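PDB 5EK8: lipoxygenase from Cyanothece sp., which probably catalyses, as a 9R-lipoxygenase with a non-haem iron, the insertion of molecular oxygen into polyunsaturated fatty acids. Local coordinates for residues K274-W279 with N292-F297; I309-R314 with D327-T332; P270-M275 with S511-Y516. One frame throughout, in Å; residues are numbered along the deposited sequence.

Contact 1 (K274-W279 with N292-F297); sequences KMSFIW and NVEAYF
Lys-274 and Glu-294 lie side by side on one face of an antiparallel strand pair, and a salt bridge joins Lys-274 NZ to Glu-294 OE2 at 2.7 Å. The lysine comes down from above the carboxylate plane, while Ser-276 OG gives the same OE2 a second bond, also 2.7 Å, at its anti lone pair. Two donors thus grip one oxygen of a buried acid. The lysine chain runs beside the ring of Tyr-296, the partly exposed flank of this cluster (CE to Tyr-296 CE1 3.8 Å), and its bend at chi3 (-64°) turns NZ back toward the glutamate. Asp-510 offers NZ a second carboxylate, and Arg-328 pairs with Glu-294 OE1, so the charges are probably well balanced here.

Backbone bonds hold Met-275 to Ala-295 and Phe-277 to Val-293; of these, Val-293 N to Phe-277 O is weak. On the face with Met-275 and Phe-277 the packing across the two strands is apolar: Val-293 CG2 lies 4.1 Å from Phe-277 CB and sits at the edge of the phenyl ring, near its plane. Past the end of strand 274-277, the N-H of Trp-279 is taken by Asn-292 OD1 at 2.7 Å, nearly straight (169°). The looser part is at the partly exposed Ile-278, which crosses Asn-292 at about a right angle with CG2 3.8 Å from OD1.

Strand 303-313 flanks 291-300 on its far edge and strand 264-266 flanks 272-277. Helix 337-377 covers Phe-277, Val-293 and Ala-295, while helix 247-256 packs on Phe-297.

Contact 2 (I309-R314 with D327-T332); sequences ITIQSR and DREVYT
Ile-309 and Ile-311 pair with Tyr-331 and Glu-329 as hydrogen-bonded antiparallel partners, the axes of the short strands 4.8 Å apart at closest approach, their directions at 155°. Each pair is closed by two N-H to O=C bonds of 2.9 Å, as from Glu-329 N to Ile-311 O. Between them Thr-310 faces Val-330 as a non-hydrogen-bonded pair, and its CA lies 3.2 Å from Glu-329 O in a CA-H...O contact.

On the face that carries the isoleucines, Ile-311 crosses Tyr-331 at about a right angle and sets CD1 4.2 Å from Tyr-331 CE2, oblique to the ring. The phenol reaches along its own strand: Tyr-331 OH donates to Glu-329 OE1 at 2.8 Å, arriving well above the carboxylate plane, although OE1 itself lies in the plane of the ring. A bend at chi2 of Glu-329 (149°) brings the acid to the phenol, and OE1 also comes within 4.1 Å of Ile-311 CB.

Thr-310 and Val-330 occupy the other face. Their methyls approach only loosely. Past the last bridge, Gln-312 and Arg-328 touch through their aliphatic parts, CB to CB at 3.7 Å, and the amide NE2 of Gln-312 sits 4.2 Å above the centre of the guanidinium plane. The two flat groups are 25° from parallel; separately, the guanidinium forms a salt bridge with Glu-294 of strand 291-300. Arg-328 and Val-330 are exposed, whereas Ile-309 and Ile-311 turn inward onto helix 337-377.

A short outermost strand, added beside a strand whose isoleucines pack on that helix, closes an antiparallel beta-meander: strands 272-277, 291-300, 303-313 and 329-331 follow one another both in sequence and across the sheet.

Contact 3 (P270-M275 with S511-Y516); sequences PNQFKM and SDYEWY
Lys-274 lies over one face of the Tyr-513 ring, and its methylenes can be followed across it. CB starts at the rim, 4.0 Å from Tyr-513 CE1. CG moves inward to 3.5 Å from Tyr-513 CD1, directed there by its place between the backbone N and the carbonyl carbon (chi1 72°). CD then stands over the middle of the ring, 3.5 Å from the centroid and only 8° off the normal, a well-centred CH-pi contact. CE turns the chain off the ring, and NZ ends 5.4 Å from the centroid, where any cation-pi attraction is at most weak; its strong partners are the acids Glu-294 and Asp-510.

The phenol end reaches the start of strand 272-275, with Tyr-513 OH 3.7 Å from Gln-272 CB. A serine in place of Tyr-513 would probably leave the lysine methylenes without the flat surface they rest on and open a gap beside Gln-272, with NZ then held by its acids alone.

Two apolar touches lie on the other side of strand 272-275. Met-275 meets Trp-515 through its methyl, CE lying 3.5 Å from CZ3 at the edge of the indole and near its plane. Phe-273 CE1 approaches Tyr-516 CB at 4.2 Å, obliquely to the phenyl ring, while the phenol of Tyr-516 turns away to bond Gln-444 O.

The two strands are not bonded to each other: their axes cross at -70° and come no nearer than 8.3 Å. Strand 264-266 lies between them in the sheet, its Lys-264, Arg-265 and Ser-266 touching Trp-515, Tyr-516 and Tyr-513. Strand 513-515 is the outermost strand, and the Tyr-513 side chain reaches past 264-266 to Lys-274 and on to Tyr-296 of strand 291-300.

How the contacts relate
Of the segments concerned, strand 272-277 comes first in the chain, and it serves contacts 1 and 3. Contact 1 closes a short loop when strand 291-300 returns beside it; the chain turns again into strand 303-313, and contact 2 closes a second short loop, in series with the first. Contact 2 is nested in the long loop closed by contact 3, which starts from the same strand as contact 1 and ends more than 230 residues later, after a stretch that is about half helix. Neighbouring strands bond contact 1 to both others, through Glu-294 and Thr-310 and through Phe-297 and Phe-273, whereas contacts 2 and 3 do not touch. Together they span one sheet, from outermost strand 329-331 to outermost strand 513-515.

Contact 1 (K274-W279 with N292-F297)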
# COMPACT_ATOMS: atom_id res chain seq x y z
N LYS A 274 1.26 3.60 -28.53
CA LYS A 274 0.03 4.22 -28.07
C LYS A 274 -0.31 3.82 -26.65
O LYS A 274 0.22 2.84 -26.12
CB LYS A 274 -1.14 3.85 -28.99
CG LYS A 274 -1.60 2.41 -28.85
CD LYS A 274 -2.88 2.16 -29.64
CE LYS A 274 -4.03 2.97 -29.09
NZ LYS A 274 -5.32 2.55 -29.72
N MET A 275 -1.17 4.62 -26.02
CA MET A 275 -1.71 4.30 -24.71
C MET A 275 -3.21 4.60 -24.68
O MET A 275 -3.66 5.65 -25.13
CB MET A 275 -0.97 5.09 -23.62
CG MET A 275 -1.38 4.72 -22.19
SD MET A 275 -0.57 3.25 -21.52
CE MET A 275 -1.60 1.92 -22.14
N SER A 276 -3.97 3.64 -24.15
CA SER A 276 -5.42 3.71 -24.21
C SER A 276 -6.03 3.79 -22.82
O SER A 276 -5.70 2.99 -21.94
CB SER A 276 -5.98 2.49 -24.94
OG SER A 276 -5.41 2.34 -26.23
N PHE A 277 -6.93 4.74 -22.65
CA PHE A 277 -7.78 4.77 -21.48
C PHE A 277 -9.24 4.79 -21.92
O PHE A 277 -9.73 5.79 -22.44
CB PHE A 277 -7.45 5.97 -20.59
CG PHE A 277 -6.07 5.91 -20.00
CD1 PHE A 277 -5.71 4.89 -19.14
CD2 PHE A 277 -5.13 6.89 -20.31
CE1 PHE A 277 -4.44 4.83 -18.60
CE2 PHE A 277 -3.86 6.84 -19.77
CZ PHE A 277 -3.51 5.81 -18.91
N ILE A 278 -9.91 3.66 -21.72
CA ILE A 278 -11.31 3.50 -22.10
C ILE A 278 -12.16 3.14 -20.88
O ILE A 278 -11.84 2.21 -20.14
CB ILE A 278 -11.49 2.42 -23.19
CG1 ILE A 278 -11.03 2.95 -24.55
CG2 ILE A 278 -12.94 1.99 -23.28
CD1 ILE A 278 -9.60 2.62 -24.88
N TRP A 279 -13.25 3.87 -20.69
CA TRP A 279 -14.04 3.77 -19.47
C TRP A 279 -15.43 3.22 -19.72
O TRP A 279 -16.32 3.36 -18.88
CB TRP A 279 -14.13 5.15 -18.80
CG TRP A 279 -12.82 5.86 -18.74
CD1 TRP A 279 -12.28 6.68 -19.70
CD2 TRP A 279 -11.87 5.81 -17.67
NE1 TRP A 279 -11.05 7.14 -19.29
CE2 TRP A 279 -10.77 6.62 -18.05
CE3 TRP A 279 -11.83 5.17 -16.43
CZ2 TRP A 279 -9.66 6.80 -17.23
CZ3 TRP A 279 -10.72 5.34 -15.62
CH2 TRP A 279 -9.65 6.16 -16.02
N ASN A 292 -12.80 8.58 -23.18
CA ASN A 292 -11.99 7.53 -23.77
C ASN A 292 -10.89 8.19 -24.57
O ASN A 292 -11.11 8.63 -25.70
CB ASN A 292 -12.83 6.60 -24.65
CG ASN A 292 -13.85 5.80 -23.87
OD1 ASN A 292 -13.71 5.61 -22.66
ND2 ASN A 292 -14.87 5.32 -24.55
N VAL A 293 -9.70 8.29 -23.98
CA VAL A 293 -8.60 8.99 -24.64
C VAL A 293 -7.48 8.04 -25.02
O VAL A 293 -7.09 7.16 -24.24
CB VAL A 293 -8.03 10.12 -23.76
CG1 VAL A 293 -9.02 11.24 -23.64
CG2 VAL A 293 -7.64 9.61 -22.39
N GLU A 294 -6.98 8.20 -26.24
CA GLU A 294 -5.89 7.36 -26.70
C GLU A 294 -4.79 8.23 -27.27
O GLU A 294 -5.03 9.04 -28.17
CB GLU A 294 -6.40 6.35 -27.74
CG GLU A 294 -7.53 5.48 -27.22
CD GLU A 294 -7.86 4.32 -28.13
OE1 GLU A 294 -8.72 4.48 -29.02
OE2 GLU A 294 -7.25 3.24 -27.95
N ALA A 295 -3.58 8.09 -26.74
CA ALA A 295 -2.46 8.90 -27.20
C ALA A 295 -1.52 8.06 -28.04
O ALA A 295 -1.13 6.98 -27.64
CB ALA A 295 -1.72 9.52 -26.03
N TYR A 296 -1.17 8.57 -29.21
CA TYR A 296 -0.29 7.87 -30.13
C TYR A 296 1.06 8.57 -30.16
O TYR A 296 1.14 9.80 -30.14
CB TYR A 296 -0.91 7.82 -31.52
CG TYR A 296 -2.23 7.08 -31.58
CD1 TYR A 296 -2.30 5.79 -32.09
CD2 TYR A 296 -3.40 7.67 -31.11
CE1 TYR A 296 -3.50 5.11 -32.15
CE2 TYR A 296 -4.60 7.00 -31.16
CZ TYR A 296 -4.65 5.72 -31.68
OH TYR A 296 -5.86 5.04 -31.73
N PHE A 297 2.12 7.77 -30.21
CA PHE A 297 3.48 8.30 -30.23
C PHE A 297 4.28 7.60 -31.32
O PHE A 297 3.93 6.51 -31.74
CB PHE A 297 4.16 8.10 -28.87
CG PHE A 297 3.34 8.55 -27.70
CD1 PHE A 297 3.48 9.83 -27.19
CD2 PHE A 297 2.41 7.70 -27.12
CE1 PHE A 297 2.73 10.25 -26.11
CE2 PHE A 297 1.65 8.11 -26.04
CZ PHE A 297 1.81 9.39 -25.53

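Contact 2 (I309-R314 with D327-T332)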
# COMPACT_ATOMS: atom_id res chain seq x y z
N ILE A 309 -3.78 12.50 -30.51
CA ILE A 309 -4.55 12.11 -29.34
C ILE A 309 -5.99 12.10 -29.79
O ILE A 309 -6.50 13.09 -30.32
CB ILE A 309 -4.38 13.08 -28.14
CG1 ILE A 309 -2.93 13.11 -27.65
CG2 ILE A 309 -5.31 12.70 -26.99
CD1 ILE A 309 -2.70 14.09 -26.52
N THR A 310 -6.65 10.97 -29.60
CA THR A 310 -8.06 10.87 -29.92
C THR A 310 -8.87 10.90 -28.64
O THR A 310 -8.46 10.35 -27.60
CB THR A 310 -8.37 9.59 -30.71
OG1 THR A 310 -8.36 8.46 -29.83
CG2 THR A 310 -7.36 9.40 -31.82
N ILE A 311 -10.00 11.59 -28.70
CA ILE A 311 -10.87 11.73 -27.54
C ILE A 311 -12.31 11.39 -27.89
O ILE A 311 -12.91 11.99 -28.79
CB ILE A 311 -10.81 13.15 -26.96
CG1 ILE A 311 -9.39 13.50 -26.50
CG2 ILE A 311 -11.78 13.29 -25.80
CD1 ILE A 311 -9.25 14.93 -25.98
N GLN A 312 -12.87 10.41 -27.18
CA GLN A 312 -14.27 10.06 -27.38
C GLN A 312 -15.01 10.14 -26.06
O GLN A 312 -14.75 9.35 -25.15
CB GLN A 312 -14.39 8.67 -28.00
CG GLN A 312 -15.78 8.35 -28.47
CD GLN A 312 -15.86 7.03 -29.20
OE1 GLN A 312 -16.64 6.89 -30.13
NE2 GLN A 312 -15.05 6.06 -28.78
N SER A 313 -15.93 11.09 -25.94
CA SER A 313 -16.50 11.42 -24.64
C SER A 313 -17.92 10.91 -24.44
O SER A 313 -18.71 10.81 -25.38
CB SER A 313 -16.47 12.94 -24.43
OG SER A 313 -15.15 13.45 -24.58
N ARG A 314 -18.23 10.58 -23.19
CA ARG A 314 -19.59 10.30 -22.76
C ARG A 314 -20.42 11.56 -22.85
O ARG A 314 -19.92 12.66 -22.59
CB ARG A 314 -19.60 9.78 -21.33
CG ARG A 314 -18.74 8.55 -21.12
CD ARG A 314 -19.53 7.28 -21.32
NE ARG A 314 -20.16 6.83 -20.09
CZ ARG A 314 -19.69 5.86 -19.32
NH1 ARG A 314 -18.59 5.20 -19.68
NH2 ARG A 314 -20.34 5.54 -18.21
N ASP A 327 -19.22 11.36 -30.95
CA ASP A 327 -18.29 10.98 -32.01
C ASP A 327 -16.85 11.25 -31.60
O ASP A 327 -16.54 12.32 -31.08
CB ASP A 327 -18.61 11.72 -33.31
CG ASP A 327 -20.03 11.46 -33.79
OD1 ASP A 327 -20.37 10.29 -34.08
OD2 ASP A 327 -20.80 12.44 -33.89
N ARG A 328 -15.97 10.27 -31.81
CA ARG A 328 -14.57 10.42 -31.45
C ARG A 328 -13.96 11.55 -32.27
O ARG A 328 -14.28 11.72 -33.45
CB ARG A 328 -13.79 9.11 -31.66
CG ARG A 328 -13.16 8.94 -33.04
CD ARG A 328 -12.70 7.51 -33.25
NE ARG A 328 -12.00 6.99 -32.08
CZ ARG A 328 -11.93 5.70 -31.76
NH1 ARG A 328 -11.28 5.33 -30.67
NH2 ARG A 328 -12.52 4.80 -32.53
N GLU A 329 -13.10 12.33 -31.62
CA GLU A 329 -12.43 13.45 -32.25
C GLU A 329 -10.94 13.15 -32.30
O GLU A 329 -10.44 12.33 -31.52
CB GLU A 329 -12.68 14.74 -31.47
CG GLU A 329 -14.11 14.92 -31.00
CD GLU A 329 -14.20 15.71 -29.69
OE1 GLU A 329 -13.15 15.85 -29.01
OE2 GLU A 329 -15.30 16.19 -29.35
N VAL A 330 -10.24 13.81 -33.23
CA VAL A 330 -8.81 13.58 -33.44
C VAL A 330 -8.02 14.88 -33.34
O VAL A 330 -8.42 15.91 -33.90
CB VAL A 330 -8.56 12.94 -34.82
CG1 VAL A 330 -7.09 12.65 -35.02
CG2 VAL A 330 -9.37 11.67 -34.96
N TYR A 331 -6.90 14.84 -32.63
CA TYR A 331 -6.09 16.04 -32.44
C TYR A 331 -4.60 15.78 -32.67
O TYR A 331 -4.03 14.87 -32.10
CB TYR A 331 -6.32 16.60 -31.03
CG TYR A 331 -7.76 16.98 -30.78
CD1 TYR A 331 -8.31 18.12 -31.35
CD2 TYR A 331 -8.59 16.17 -30.00
CE1 TYR A 331 -9.63 18.46 -31.14
CE2 TYR A 331 -9.91 16.50 -29.79
CZ TYR A 331 -10.43 17.65 -30.36
OH TYR A 331 -11.75 17.98 -30.15
N THR A 332 -4.00 16.60 -33.53
CA THR A 332 -2.58 16.50 -33.85
C THR A 332 -1.81 17.67 -33.22
O THR A 332 -2.41 18.67 -32.84
CB THR A 332 -2.36 16.46 -35.37
OG1 THR A 332 -2.76 17.71 -35.95
CG2 THR A 332 -3.18 15.34 -35.98

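Contact 3 (P270-M275 with S511-Y516)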
# COMPACT_ATOMS: atom_id res chain seq x y z
N PRO A 270 6.77 -1.14 -35.78
CA PRO A 270 7.30 -1.22 -34.42
C PRO A 270 7.84 0.12 -33.89
O PRO A 270 8.34 0.18 -32.77
CB PRO A 270 8.43 -2.25 -34.55
CG PRO A 270 8.90 -2.10 -35.96
CD PRO A 270 7.67 -1.78 -36.77
N ASN A 271 7.74 1.17 -34.69
CA ASN A 271 8.11 2.50 -34.22
C ASN A 271 6.89 3.28 -33.75
O ASN A 271 7.00 4.39 -33.23
CB ASN A 271 8.84 3.29 -35.30
CG ASN A 271 10.27 2.82 -35.49
OD1 ASN A 271 10.95 2.45 -34.53
ND2 ASN A 271 10.74 2.85 -36.74
N GLN A 272 5.71 2.69 -33.96
CA GLN A 272 4.46 3.30 -33.53
C GLN A 272 4.05 2.78 -32.16
O GLN A 272 4.15 1.58 -31.88
CB GLN A 272 3.35 3.04 -34.54
CG GLN A 272 3.43 3.92 -35.77
CD GLN A 272 3.13 5.37 -35.46
OE1 GLN A 272 2.33 5.67 -34.58
NE2 GLN A 272 3.78 6.28 -36.19
N PHE A 273 3.60 3.69 -31.30
CA PHE A 273 3.22 3.37 -29.93
C PHE A 273 1.90 4.04 -29.61
O PHE A 273 1.47 4.95 -30.32
CB PHE A 273 4.29 3.82 -28.94
CG PHE A 273 5.54 2.97 -28.95
CD1 PHE A 273 5.74 2.01 -27.98
CD2 PHE A 273 6.51 3.15 -29.92
CE1 PHE A 273 6.88 1.23 -27.98
CE2 PHE A 273 7.65 2.38 -29.93
CZ PHE A 273 7.84 1.42 -28.96
N LYS A 274 1.26 3.60 -28.53
CA LYS A 274 0.03 4.22 -28.07
C LYS A 274 -0.31 3.82 -26.65
O LYS A 274 0.22 2.84 -26.12
CB LYS A 274 -1.14 3.85 -28.99
CG LYS A 274 -1.60 2.41 -28.85
CD LYS A 274 -2.88 2.16 -29.64
CE LYS A 274 -4.03 2.97 -29.09
NZ LYS A 274 -5.32 2.55 -29.72
N MET A 275 -1.17 4.62 -26.02
CA MET A 275 -1.71 4.30 -24.71
C MET A 275 -3.21 4.60 -24.68
O MET A 275 -3.66 5.65 -25.13
CB MET A 275 -0.97 5.09 -23.62
CG MET A 275 -1.38 4.72 -22.19
SD MET A 275 -0.57 3.25 -21.52
CE MET A 275 -1.60 1.92 -22.14
N SER A 511 -6.24 -4.95 -32.25
CA SER A 511 -5.67 -6.08 -32.98
C SER A 511 -4.28 -5.73 -33.49
O SER A 511 -3.40 -6.59 -33.58
CB SER A 511 -6.59 -6.46 -34.15
OG SER A 511 -7.95 -6.49 -33.75
N ASP A 512 -4.09 -4.45 -33.80
CA ASP A 512 -2.85 -3.95 -34.38
C ASP A 512 -1.77 -3.79 -33.30
O ASP A 512 -0.58 -3.97 -33.57
CB ASP A 512 -3.09 -2.62 -35.09
CG ASP A 512 -2.00 -2.27 -36.10
OD1 ASP A 512 -0.88 -2.82 -36.00
OD2 ASP A 512 -2.27 -1.46 -37.01
N TYR A 513 -2.19 -3.47 -32.09
CA TYR A 513 -1.24 -3.14 -31.03
C TYR A 513 -1.16 -4.22 -29.96
O TYR A 513 -2.16 -4.85 -29.62
CB TYR A 513 -1.61 -1.81 -30.39
CG TYR A 513 -1.23 -0.60 -31.20
CD1 TYR A 513 -0.06 0.10 -30.93
CD2 TYR A 513 -2.05 -0.14 -32.23
CE1 TYR A 513 0.29 1.22 -31.66
CE2 TYR A 513 -1.70 0.98 -32.97
CZ TYR A 513 -0.53 1.66 -32.68
OH TYR A 513 -0.16 2.77 -33.40
N GLU A 514 0.04 -4.42 -29.43
CA GLU A 514 0.25 -5.33 -28.31
C GLU A 514 1.07 -4.62 -27.24
O GLU A 514 1.77 -3.67 -27.54
CB GLU A 514 0.96 -6.60 -28.77
CG GLU A 514 0.59 -7.82 -27.95
CD GLU A 514 -0.91 -8.03 -27.89
OE1 GLU A 514 -1.49 -8.43 -28.92
OE2 GLU A 514 -1.50 -7.78 -26.81
N TRP A 515 0.97 -5.06 -25.99
CA TRP A 515 1.82 -4.49 -24.96
C TRP A 515 3.29 -4.70 -25.34
O TRP A 515 3.70 -5.82 -25.64
CB TRP A 515 1.52 -5.12 -23.60
CG TRP A 515 0.09 -4.97 -23.17
CD1 TRP A 515 -0.87 -5.93 -23.16
CD2 TRP A 515 -0.54 -3.77 -22.68
NE1 TRP A 515 -2.06 -5.42 -22.70
CE2 TRP A 515 -1.89 -4.10 -22.40
CE3 TRP A 515 -0.10 -2.47 -22.45
CZ2 TRP A 515 -2.79 -3.16 -21.90
CZ3 TRP A 515 -1.00 -1.54 -21.96
CH2 TRP A 515 -2.33 -1.89 -21.69
N TYR A 516 4.07 -3.63 -25.34
CA TYR A 516 5.44 -3.69 -25.83
C TYR A 516 6.31 -4.58 -24.94
O TYR A 516 7.32 -5.11 -25.39
CB TYR A 516 6.04 -2.28 -25.92
CG TYR A 516 6.72 -1.81 -24.65
CD1 TYR A 516 8.10 -1.89 -24.51
CD2 TYR A 516 5.99 -1.30 -23.59
CE1 TYR A 516 8.73 -1.47 -23.35
CE2 TYR A 516 6.61 -0.87 -22.43
CZ TYR A 516 7.98 -0.96 -22.32
OH TYR A 516 8.61 -0.54 -21.17